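Local coordinates for protein succinylglutamate desuccinylase (Vibrio parahaemolyticus, PDB 2BCO) that probably hydrolyses N-succinylglutamate to succinate and glutamate with the help of one zinc ion, the last step of arginine degradation by the succinyltransferase pathway, at residues A[59-67]-A[104-113]; A[89-97]-A[133-144]. All coordinates share one frame; numbering follows the deposited sequence.

Contact 1. Residues A[59-67]-A[104-113]; sequences SCGIHGDET and HTRFLEENLN. With ZN (zinc ion), chain C.
Two of the three protein ligands of the zinc site of this M14-type catalytic domain are supplied here, where the metal-binding loop that follows strand 55-60 meets the loop 104-113, and the centrepiece is the bond from His63 to Asn111. His63 ND1 binds the zinc at 2.4 Å, both carboxylate oxygens of Glu66 bind it too, and His155 of strand 149-157 and a water complete the shell. At the far side of the imidazole, His63 NE2 donates to Asn111 OD1 over 2.6 Å. The acceptor lies in the ring plane, whereas seen from the amide the donor stands 38° above the carbonyl plane. Asn113 N reaches the same oxygen from the opposite face, closing an Asx turn that fixes the amide. Arg106 has CG anti to the backbone N (chi1 -161°), which lays its extended chain beside the histidine, pointing the same way: CG makes a CH-pi contact over the ring face, 4.1 Å from the ring centroid of His63, and Arg106 NE follows over that face, with the guanidinium turned 45° to the ring. On the backbone, Gly64 N donates to Arg106 O at 3.1 Å, and a water bridges Ile62 O, Arg106 O and Leu112 N. The Ile62 side chain crosses those of Leu112 and Asn113 at about a right angle, CG2 lying 3.6 Å from Asn113 CB. Asn113 OD1 itself accepts from Phe203 N. With one nitrogen on the metal and the other bonded to an amide oxygen, the imidazole is fixed in rotation, and Asn111 acts as a second-shell residue that orients a zinc ligand.

Contact 2. Residues A[89-97]-A[133-144]; sequences ARCLFIIAH and LKLLVRDFYQDT
Both Arg90 and Phe140 carry CG anti to the backbone N (chi1 177° and -174°), and these torsions send the two side chains past each other in opposite directions, so that the guanidinium comes to lie over a face of the phenyl ring. The setting is the alpha/beta core of the catalytic domain, where the 133-141 part of helix 125-141 packs against strand 90-95 and runs nearly antiparallel to it, its axis 10.0 Å from that of the strand at closest approach. Guanidinium and ring planes are only 17° from parallel, and Phe140 CE1 sits over the centre of the guanidinium, 3.5 Å from Arg90 CZ. The opposite face of the ring is covered by Leu92, whose CB stands 3.7 Å from the Phe140 ring centroid, almost on the ring normal. The phenyl is therefore sandwiched between Arg90 and Leu92, two residues of one strand whose side chains project from the same side of it. This face-on contact is backed by a hydrogen bond near the end of the helix: Arg90 NH1 donates to Phe140 O over 2.9 Å with the oxygen close to the guanidinium plane, and NH2 adds a weak second bond to it. Glu43 forms a salt bridge with Arg90 NE, and Asn55 OD1 accepts from NH1, so the guanidinium has polar partners in Phe140 O, Glu43 and Asn55 while one face rests on the aromatic ring. Further along, the contact becomes wholly aliphatic. Ile94 divides its branches between two helix residues, CD1 meeting Leu136 CD1 at 4.0 Å and CG2 meeting Leu133 CD2. Leu133 straddles the end of the strand in its turn: its other methyl, CD1, lies 4.2 Å from Ala96 CB.

How the contacts relate
Contacts 1 and 2 have centres about 18 Å apart and are joined through the neighbouring parallel strands 55-60 and 90-95. Cys60 N lies 2.9 Å from Ile94 O and Cys60 O lies 3.0 Å from Ala96 N, probable hydrogen bonds that tie the root of the zinc-binding loop to the strand of contact 2. Ile62 bridges the two as well, its side chain touching both Ala96 and Leu133, while Leu112 rests on Ala130 of the same helix. Contact 1 holds the zinc itself; contact 2 supplies no zinc ligand and joins helix 125-141 to strand 90-95 at a distance from the metal, the side chain of Ala96 being about 11 Å from it.

Contact 1. Residues A[59-67]-A[104-113]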
loop_
_atom_site.group_PDB
_atom_site.type_symbol
_atom_site.label_atom_id
_atom_site.label_comp_id
_atom_site.label_asym_id
_atom_site.label_seq_id
_atom_site.Cartn_x
_atom_site.Cartn_y
_atom_site.Cartn_z
ATOM N N SER A 59 5.086 -5.183 -1.169
ATOM C CA SER A 59 4.290 -6.076 -0.345
ATOM C C SER A 59 2.825 -6.109 -0.742
ATOM O O SER A 59 2.272 -5.144 -1.268
ATOM C CB SER A 59 4.430 -5.704 1.145
ATOM O OG SER A 59 4.010 -4.380 1.413
ATOM N N CYS A 60 2.207 -7.251 -0.503
ATOM C CA CYS A 60 0.802 -7.418 -0.793
ATOM C C CYS A 60 0.242 -8.357 0.256
ATOM O O CYS A 60 0.995 -9.037 0.963
ATOM C CB CYS A 60 0.610 -8.013 -2.189
ATOM S SG CYS A 60 1.340 -9.620 -2.389
ATOM N N GLY A 61 -1.079 -8.384 0.371
ATOM C CA GLY A 61 -1.691 -9.272 1.333
ATOM C C GLY A 61 -1.622 -8.912 2.809
ATOM O O GLY A 61 -1.827 -9.795 3.634
ATOM N N ILE A 62 -1.326 -7.658 3.156
ATOM C CA ILE A 62 -1.304 -7.256 4.561
ATOM C C ILE A 62 -2.686 -7.645 5.095
ATOM O O ILE A 62 -2.840 -8.049 6.252
ATOM C CB ILE A 62 -1.073 -5.722 4.718
ATOM C CG1 ILE A 62 0.424 -5.418 4.621
ATOM C CG2 ILE A 62 -1.618 -5.215 6.062
ATOM C CD1 ILE A 62 1.274 -6.137 5.671
ATOM N N HIS A 63 -3.674 -7.518 4.212
ATOM C CA HIS A 63 -5.065 -7.883 4.465
ATOM C C HIS A 63 -5.263 -9.091 3.545
ATOM O O HIS A 63 -5.054 -8.992 2.336
ATOM C CB HIS A 63 -5.999 -6.730 4.076
ATOM C CG HIS A 63 -5.948 -5.579 5.032
ATOM N ND1 HIS A 63 -6.290 -4.293 4.676
ATOM C CD2 HIS A 63 -5.615 -5.527 6.343
ATOM C CE1 HIS A 63 -6.167 -3.498 5.723
ATOM N NE2 HIS A 63 -5.760 -4.222 6.748
ATOM N N GLY A 64 -5.653 -10.224 4.129
ATOM C CA GLY A 64 -5.805 -11.463 3.376
ATOM C C GLY A 64 -6.689 -11.523 2.149
ATOM O O GLY A 64 -6.313 -12.145 1.152
ATOM N N ASP A 65 -7.859 -10.890 2.212
ATOM C CA ASP A 65 -8.794 -10.912 1.086
ATOM C C ASP A 65 -8.497 -9.970 -0.092
ATOM O O ASP A 65 -9.271 -9.911 -1.035
ATOM C CB ASP A 65 -10.228 -10.671 1.592
ATOM C CG ASP A 65 -10.352 -9.416 2.440
ATOM O OD1 ASP A 65 -9.341 -8.706 2.639
ATOM O OD2 ASP A 65 -11.470 -9.134 2.917
ATOM N N GLU A 66 -7.385 -9.248 -0.061
ATOM C CA GLU A 66 -7.061 -8.328 -1.162
ATOM C C GLU A 66 -6.097 -8.999 -2.138
ATOM O O GLU A 66 -4.906 -8.695 -2.188
ATOM C CB GLU A 66 -6.502 -7.032 -0.565
ATOM C CG GLU A 66 -7.598 -6.299 0.211
ATOM C CD GLU A 66 -7.078 -5.220 1.121
ATOM O OE1 GLU A 66 -5.946 -4.749 0.894
ATOM O OE2 GLU A 66 -7.808 -4.838 2.057
ATOM N N THR A 67 -6.660 -9.899 -2.936
ATOM C CA THR A 67 -5.911 -10.735 -3.859
ATOM C C THR A 67 -5.346 -10.213 -5.175
ATOM O O THR A 67 -4.295 -10.684 -5.601
ATOM C CB THR A 67 -6.732 -12.020 -4.168
ATOM O OG1 THR A 67 -7.828 -11.697 -5.038
ATOM C CG2 THR A 67 -7.305 -12.609 -2.862
ATOM N N HIS A 104 -9.901 -16.329 3.662
ATOM C CA HIS A 104 -10.590 -15.361 2.804
ATOM C C HIS A 104 -11.116 -14.170 3.609
ATOM O O HIS A 104 -12.172 -13.618 3.293
ATOM C CB HIS A 104 -11.766 -16.033 2.080
ATOM C CG HIS A 104 -11.447 -17.381 1.497
ATOM N ND1 HIS A 104 -10.530 -17.559 0.482
ATOM C CD2 HIS A 104 -11.935 -18.610 1.783
ATOM C CE1 HIS A 104 -10.470 -18.841 0.168
ATOM N NE2 HIS A 104 -11.311 -19.502 0.941
ATOM N N THR A 105 -10.391 -13.780 4.654
ATOM C CA THR A 105 -10.813 -12.654 5.479
ATOM C C THR A 105 -9.762 -11.557 5.489
ATOM O O THR A 105 -8.648 -11.752 5.020
ATOM C CB THR A 105 -11.067 -13.070 6.953
ATOM O OG1 THR A 105 -9.833 -13.478 7.559
ATOM C CG2 THR A 105 -12.075 -14.209 7.027
ATOM N N ARG A 106 -10.132 -10.411 6.049
ATOM C CA ARG A 106 -9.251 -9.260 6.136
ATOM C C ARG A 106 -8.094 -9.600 7.067
ATOM O O ARG A 106 -6.923 -9.330 6.766
ATOM C CB ARG A 106 -10.032 -8.053 6.665
ATOM C CG ARG A 106 -9.370 -6.737 6.369
ATOM C CD ARG A 106 -10.179 -5.541 6.858
ATOM N NE ARG A 106 -9.691 -4.326 6.214
ATOM C CZ ARG A 106 -9.795 -3.104 6.725
ATOM N NH1 ARG A 106 -10.377 -2.917 7.902
ATOM N NH2 ARG A 106 -9.302 -2.067 6.059
ATOM N N PHE A 107 -8.439 -10.208 8.194
ATOM C CA PHE A 107 -7.467 -10.615 9.194
ATOM C C PHE A 107 -8.028 -11.779 10.009
ATOM O O PHE A 107 -9.178 -12.184 9.815
ATOM C CB PHE A 107 -7.137 -9.437 10.107
ATOM C CG PHE A 107 -8.342 -8.826 10.784
ATOM C CD1 PHE A 107 -8.963 -9.465 11.856
ATOM C CD2 PHE A 107 -8.833 -7.593 10.371
ATOM C CE1 PHE A 107 -10.059 -8.877 12.515
ATOM C CE2 PHE A 107 -9.924 -6.991 11.017
ATOM C CZ PHE A 107 -10.537 -7.635 12.093
ATOM N N LEU A 108 -7.220 -12.325 10.911
ATOM C CA LEU A 108 -7.669 -13.440 11.731
ATOM C C LEU A 108 -8.066 -12.935 13.109
ATOM O O LEU A 108 -9.199 -13.140 13.550
ATOM C CB LEU A 108 -6.569 -14.487 11.840
ATOM C CG LEU A 108 -6.138 -15.080 10.491
ATOM C CD1 LEU A 108 -5.047 -16.106 10.727
ATOM C CD2 LEU A 108 -7.331 -15.725 9.784
ATOM N N GLU A 109 -7.142 -12.269 13.790
ATOM C CA GLU A 109 -7.457 -11.735 15.098
ATOM C C GLU A 109 -7.550 -10.210 15.082
ATOM O O GLU A 109 -8.517 -9.647 15.584
ATOM C CB GLU A 109 -6.430 -12.233 16.118
ATOM C CG GLU A 109 -6.479 -13.750 16.270
ATOM C CD GLU A 109 -5.413 -14.315 17.194
ATOM O OE1 GLU A 109 -5.414 -15.551 17.385
ATOM O OE2 GLU A 109 -4.582 -13.540 17.721
ATOM N N GLU A 110 -6.572 -9.540 14.480
ATOM C CA GLU A 110 -6.592 -8.077 14.434
ATOM C C GLU A 110 -6.017 -7.529 13.117
ATOM O O GLU A 110 -5.175 -8.165 12.495
ATOM C CB GLU A 110 -5.791 -7.527 15.613
ATOM C CG GLU A 110 -6.325 -6.233 16.174
ATOM C CD GLU A 110 -5.342 -5.566 17.113
ATOM O OE1 GLU A 110 -4.701 -6.295 17.890
ATOM O OE2 GLU A 110 -5.216 -4.321 17.078
ATOM N N ASN A 111 -6.484 -6.354 12.705
ATOM C CA ASN A 111 -6.027 -5.700 11.472
ATOM C C ASN A 111 -4.504 -5.557 11.511
ATOM O O ASN A 111 -3.969 -4.783 12.295
ATOM C CB ASN A 111 -6.662 -4.308 11.358
ATOM C CG ASN A 111 -6.343 -3.599 10.033
ATOM O OD1 ASN A 111 -5.422 -3.966 9.304
ATOM N ND2 ASN A 111 -7.107 -2.570 9.736
ATOM N N LEU A 112 -3.813 -6.289 10.649
ATOM C CA LEU A 112 -2.357 -6.252 10.625
ATOM C C LEU A 112 -1.803 -4.835 10.376
ATOM O O LEU A 112 -0.747 -4.467 10.889
ATOM C CB LEU A 112 -1.847 -7.207 9.536
ATOM C CG LEU A 112 -0.466 -7.854 9.653
ATOM C CD1 LEU A 112 -0.110 -8.514 8.323
ATOM C CD2 LEU A 112 0.575 -6.835 10.013
ATOM N N ASN A 113 -2.528 -4.031 9.609
ATOM C CA ASN A 113 -2.043 -2.703 9.278
ATOM C C ASN A 113 -2.289 -1.596 10.302
ATOM O O ASN A 113 -2.313 -0.418 9.956
ATOM C CB ASN A 113 -2.573 -2.300 7.903
ATOM C CG ASN A 113 -1.536 -1.576 7.083
ATOM O OD1 ASN A 113 -0.338 -1.840 7.206
ATOM N ND2 ASN A 113 -1.984 -0.672 6.235
HETATM ZN ZN ZN C . -5.939 -3.215 2.596
HETATM O O HOH W 1 -4.730 -8.136 8.362
HETATM O O HOH W 2 -7.785 -1.442 2.499
#

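Contact 2. Residues A[89-97]-A[133-144]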
loop_
_atom_site.group_PDB
_atom_site.type_symbol
_atom_site.label_atom_id
_atom_site.label_comp_id
_atom_site.label_asym_id
_atom_site.label_seq_id
_atom_site.Cartn_x
_atom_site.Cartn_y
_atom_site.Cartn_z
ATOM N N ALA A 89 16.217 -3.359 -10.589
ATOM C CA ALA A 89 16.176 -2.869 -9.222
ATOM C C ALA A 89 16.153 -4.040 -8.252
ATOM O O ALA A 89 15.645 -5.109 -8.575
ATOM C CB ALA A 89 14.943 -1.998 -9.016
ATOM N N ARG A 90 16.724 -3.842 -7.073
ATOM C CA ARG A 90 16.729 -4.877 -6.049
ATOM C C ARG A 90 15.329 -4.821 -5.442
ATOM O O ARG A 90 14.850 -3.744 -5.092
ATOM C CB ARG A 90 17.804 -4.566 -5.003
ATOM C CG ARG A 90 17.854 -5.537 -3.833
ATOM C CD ARG A 90 19.197 -5.463 -3.127
ATOM N NE ARG A 90 19.193 -6.172 -1.852
ATOM C CZ ARG A 90 18.948 -5.599 -0.680
ATOM N NH1 ARG A 90 18.681 -4.304 -0.612
ATOM N NH2 ARG A 90 18.982 -6.323 0.430
ATOM N N CYS A 91 14.664 -5.968 -5.337
ATOM C CA CYS A 91 13.305 -6.005 -4.798
ATOM C C CYS A 91 13.110 -7.039 -3.698
ATOM O O CYS A 91 13.835 -8.028 -3.610
ATOM C CB CYS A 91 12.297 -6.316 -5.912
ATOM S SG CYS A 91 12.402 -5.301 -7.405
ATOM N N LEU A 92 12.111 -6.795 -2.861
ATOM C CA LEU A 92 11.760 -7.714 -1.793
ATOM C C LEU A 92 10.254 -7.900 -1.913
ATOM O O LEU A 92 9.490 -7.001 -1.541
ATOM C CB LEU A 92 12.101 -7.133 -0.416
ATOM C CG LEU A 92 11.788 -8.099 0.735
ATOM C CD1 LEU A 92 12.711 -9.298 0.635
ATOM C CD2 LEU A 92 11.955 -7.421 2.081
ATOM N N PHE A 93 9.833 -9.046 -2.453
ATOM C CA PHE A 93 8.414 -9.342 -2.627
ATOM C C PHE A 93 7.868 -10.020 -1.395
ATOM O O PHE A 93 8.429 -11.001 -0.891
ATOM C CB PHE A 93 8.168 -10.235 -3.852
ATOM C CG PHE A 93 8.459 -9.555 -5.172
ATOM C CD1 PHE A 93 9.737 -9.563 -5.710
ATOM C CD2 PHE A 93 7.454 -8.883 -5.858
ATOM C CE1 PHE A 93 10.017 -8.909 -6.923
ATOM C CE2 PHE A 93 7.717 -8.224 -7.072
ATOM C CZ PHE A 93 9.006 -8.239 -7.601
ATOM N N ILE A 94 6.754 -9.504 -0.910
ATOM C CA ILE A 94 6.179 -10.058 0.284
ATOM C C ILE A 94 4.701 -10.371 0.146
ATOM O O ILE A 94 3.924 -9.568 -0.378
ATOM C CB ILE A 94 6.366 -9.076 1.480
ATOM C CG1 ILE A 94 7.856 -8.835 1.738
ATOM C CG2 ILE A 94 5.699 -9.629 2.735
ATOM C CD1 ILE A 94 8.114 -7.819 2.843
ATOM N N ILE A 95 4.331 -11.567 0.579
ATOM C CA ILE A 95 2.934 -11.963 0.622
ATOM C C ILE A 95 2.795 -12.113 2.132
ATOM O O ILE A 95 3.152 -13.140 2.697
ATOM C CB ILE A 95 2.662 -13.326 -0.046
ATOM C CG1 ILE A 95 2.860 -13.233 -1.556
ATOM C CG2 ILE A 95 1.233 -13.775 0.259
ATOM C CD1 ILE A 95 2.775 -14.565 -2.249
ATOM N N ALA A 96 2.335 -11.059 2.788
ATOM C CA ALA A 96 2.187 -11.089 4.228
ATOM C C ALA A 96 0.884 -11.784 4.574
ATOM O O ALA A 96 -0.090 -11.669 3.846
ATOM C CB ALA A 96 2.176 -9.667 4.776
ATOM N N HIS A 97 0.868 -12.533 5.662
ATOM C CA HIS A 97 -0.371 -13.183 6.100
ATOM C C HIS A 97 -1.102 -14.184 5.195
ATOM O O HIS A 97 -2.313 -14.074 4.990
ATOM C CB HIS A 97 -1.366 -12.105 6.494
ATOM C CG HIS A 97 -2.100 -12.411 7.747
ATOM N ND1 HIS A 97 -2.026 -13.643 8.368
ATOM C CD2 HIS A 97 -2.908 -11.652 8.526
ATOM C CE1 HIS A 97 -2.747 -13.625 9.467
ATOM N NE2 HIS A 97 -3.296 -12.423 9.588
ATOM N N LEU A 133 7.727 -8.557 10.025
ATOM C CA LEU A 133 7.812 -7.648 8.887
ATOM C C LEU A 133 8.788 -6.497 9.144
ATOM O O LEU A 133 9.514 -6.073 8.239
ATOM C CB LEU A 133 6.420 -7.112 8.528
ATOM C CG LEU A 133 5.444 -8.201 8.036
ATOM C CD1 LEU A 133 4.046 -7.630 7.871
ATOM C CD2 LEU A 133 5.939 -8.783 6.716
ATOM N N LYS A 134 8.820 -6.003 10.378
ATOM C CA LYS A 134 9.734 -4.916 10.715
ATOM C C LYS A 134 11.170 -5.389 10.526
ATOM O O LYS A 134 12.042 -4.606 10.152
ATOM C CB LYS A 134 9.539 -4.454 12.161
ATOM C CG LYS A 134 8.135 -4.017 12.516
ATOM C CD LYS A 134 8.097 -3.509 13.945
ATOM C CE LYS A 134 6.706 -3.057 14.338
ATOM N NZ LYS A 134 6.672 -2.561 15.748
ATOM N N LEU A 135 11.404 -6.670 10.800
ATOM C CA LEU A 135 12.729 -7.275 10.650
ATOM C C LEU A 135 13.129 -7.361 9.171
ATOM O O LEU A 135 14.261 -7.058 8.807
ATOM C CB LEU A 135 12.730 -8.678 11.270
ATOM C CG LEU A 135 13.212 -8.893 12.710
ATOM C CD1 LEU A 135 12.982 -7.662 13.557
ATOM C CD2 LEU A 135 12.499 -10.115 13.297
ATOM N N LEU A 136 12.191 -7.790 8.326
ATOM C CA LEU A 136 12.440 -7.907 6.888
ATOM C C LEU A 136 12.800 -6.549 6.298
ATOM O O LEU A 136 13.644 -6.452 5.411
ATOM C CB LEU A 136 11.203 -8.437 6.173
ATOM C CG LEU A 136 10.657 -9.789 6.618
ATOM C CD1 LEU A 136 9.465 -10.147 5.752
ATOM C CD2 LEU A 136 11.737 -10.855 6.499
ATOM N N VAL A 137 12.140 -5.502 6.783
ATOM C CA VAL A 137 12.397 -4.159 6.298
ATOM C C VAL A 137 13.812 -3.759 6.671
ATOM O O VAL A 137 14.577 -3.264 5.834
ATOM C CB VAL A 137 11.407 -3.137 6.918
ATOM C CG1 VAL A 137 11.868 -1.715 6.625
ATOM C CG2 VAL A 137 10.017 -3.358 6.354
ATOM N N ARG A 138 14.150 -3.980 7.939
ATOM C CA ARG A 138 15.465 -3.649 8.451
ATOM C C ARG A 138 16.566 -4.333 7.641
ATOM O O ARG A 138 17.498 -3.673 7.176
ATOM C CB ARG A 138 15.571 -4.067 9.918
ATOM C CG ARG A 138 16.876 -3.668 10.595
ATOM C CD ARG A 138 17.087 -4.497 11.848
ATOM N NE ARG A 138 17.217 -5.919 11.533
ATOM C CZ ARG A 138 17.235 -6.887 12.446
ATOM N NH1 ARG A 138 17.126 -6.582 13.732
ATOM N NH2 ARG A 138 17.369 -8.156 12.081
ATOM N N ASP A 139 16.450 -5.650 7.462
ATOM C CA ASP A 139 17.458 -6.411 6.726
ATOM C C ASP A 139 17.604 -6.000 5.268
ATOM O O ASP A 139 18.707 -6.007 4.718
ATOM C CB ASP A 139 17.150 -7.912 6.781
ATOM C CG ASP A 139 17.337 -8.500 8.171
ATOM O OD1 ASP A 139 17.816 -7.776 9.081
ATOM O OD2 ASP A 139 17.003 -9.695 8.350
ATOM N N PHE A 140 16.492 -5.648 4.638
ATOM C CA PHE A 140 16.517 -5.258 3.241
ATOM C C PHE A 140 17.121 -3.872 3.016
ATOM O O PHE A 140 17.876 -3.675 2.070
ATOM C CB PHE A 140 15.100 -5.306 2.674
ATOM C CG PHE A 140 15.033 -5.045 1.201
ATOM C CD1 PHE A 140 15.564 -5.960 0.293
ATOM C CD2 PHE A 140 14.442 -3.881 0.715
ATOM C CE1 PHE A 140 15.500 -5.720 -1.083
ATOM C CE2 PHE A 140 14.372 -3.630 -0.657
ATOM C CZ PHE A 140 14.904 -4.552 -1.560
ATOM N N TYR A 141 16.789 -2.914 3.874
ATOM C CA TYR A 141 17.320 -1.567 3.723
ATOM C C TYR A 141 18.705 -1.383 4.341
ATOM O O TYR A 141 19.336 -0.346 4.145
ATOM C CB TYR A 141 16.368 -0.526 4.328
ATOM C CG TYR A 141 15.093 -0.306 3.538
ATOM C CD1 TYR A 141 15.100 -0.331 2.140
ATOM C CD2 TYR A 141 13.891 -0.021 4.184
ATOM C CE1 TYR A 141 13.934 -0.071 1.400
ATOM C CE2 TYR A 141 12.722 0.244 3.459
ATOM C CZ TYR A 141 12.747 0.217 2.068
ATOM O OH TYR A 141 11.588 0.469 1.358
ATOM N N GLN A 142 19.179 -2.384 5.076
ATOM C CA GLN A 142 20.488 -2.289 5.714
ATOM C C GLN A 142 21.576 -2.029 4.673
ATOM O O GLN A 142 21.663 -2.717 3.654
ATOM C CB GLN A 142 20.812 -3.574 6.487
ATOM C CG GLN A 142 22.140 -3.512 7.232
ATOM C CD GLN A 142 22.538 -4.837 7.853
ATOM O OE1 GLN A 142 21.799 -5.405 8.659
ATOM N NE2 GLN A 142 23.716 -5.334 7.485
ATOM N N ASP A 143 22.403 -1.025 4.941
ATOM C CA ASP A 143 23.494 -0.652 4.041
ATOM C C ASP A 143 23.017 -0.242 2.648
ATOM O O ASP A 143 23.564 -0.680 1.634
ATOM C CB ASP A 143 24.513 -1.796 3.912
ATOM C CG ASP A 143 25.084 -2.228 5.253
ATOM O OD1 ASP A 143 25.426 -1.354 6.078
ATOM O OD2 ASP A 143 25.196 -3.451 5.474
ATOM N N THR A 144 21.985 0.585 2.600
ATOM C CA THR A 144 21.473 1.085 1.331
ATOM C C THR A 144 21.306 2.575 1.550
ATOM O O THR A 144 21.008 3.007 2.661
ATOM C CB THR A 144 20.087 0.494 0.961
ATOM O OG1 THR A 144 19.088 0.990 1.864
ATOM C CG2 THR A 144 20.115 -1.022 1.025
#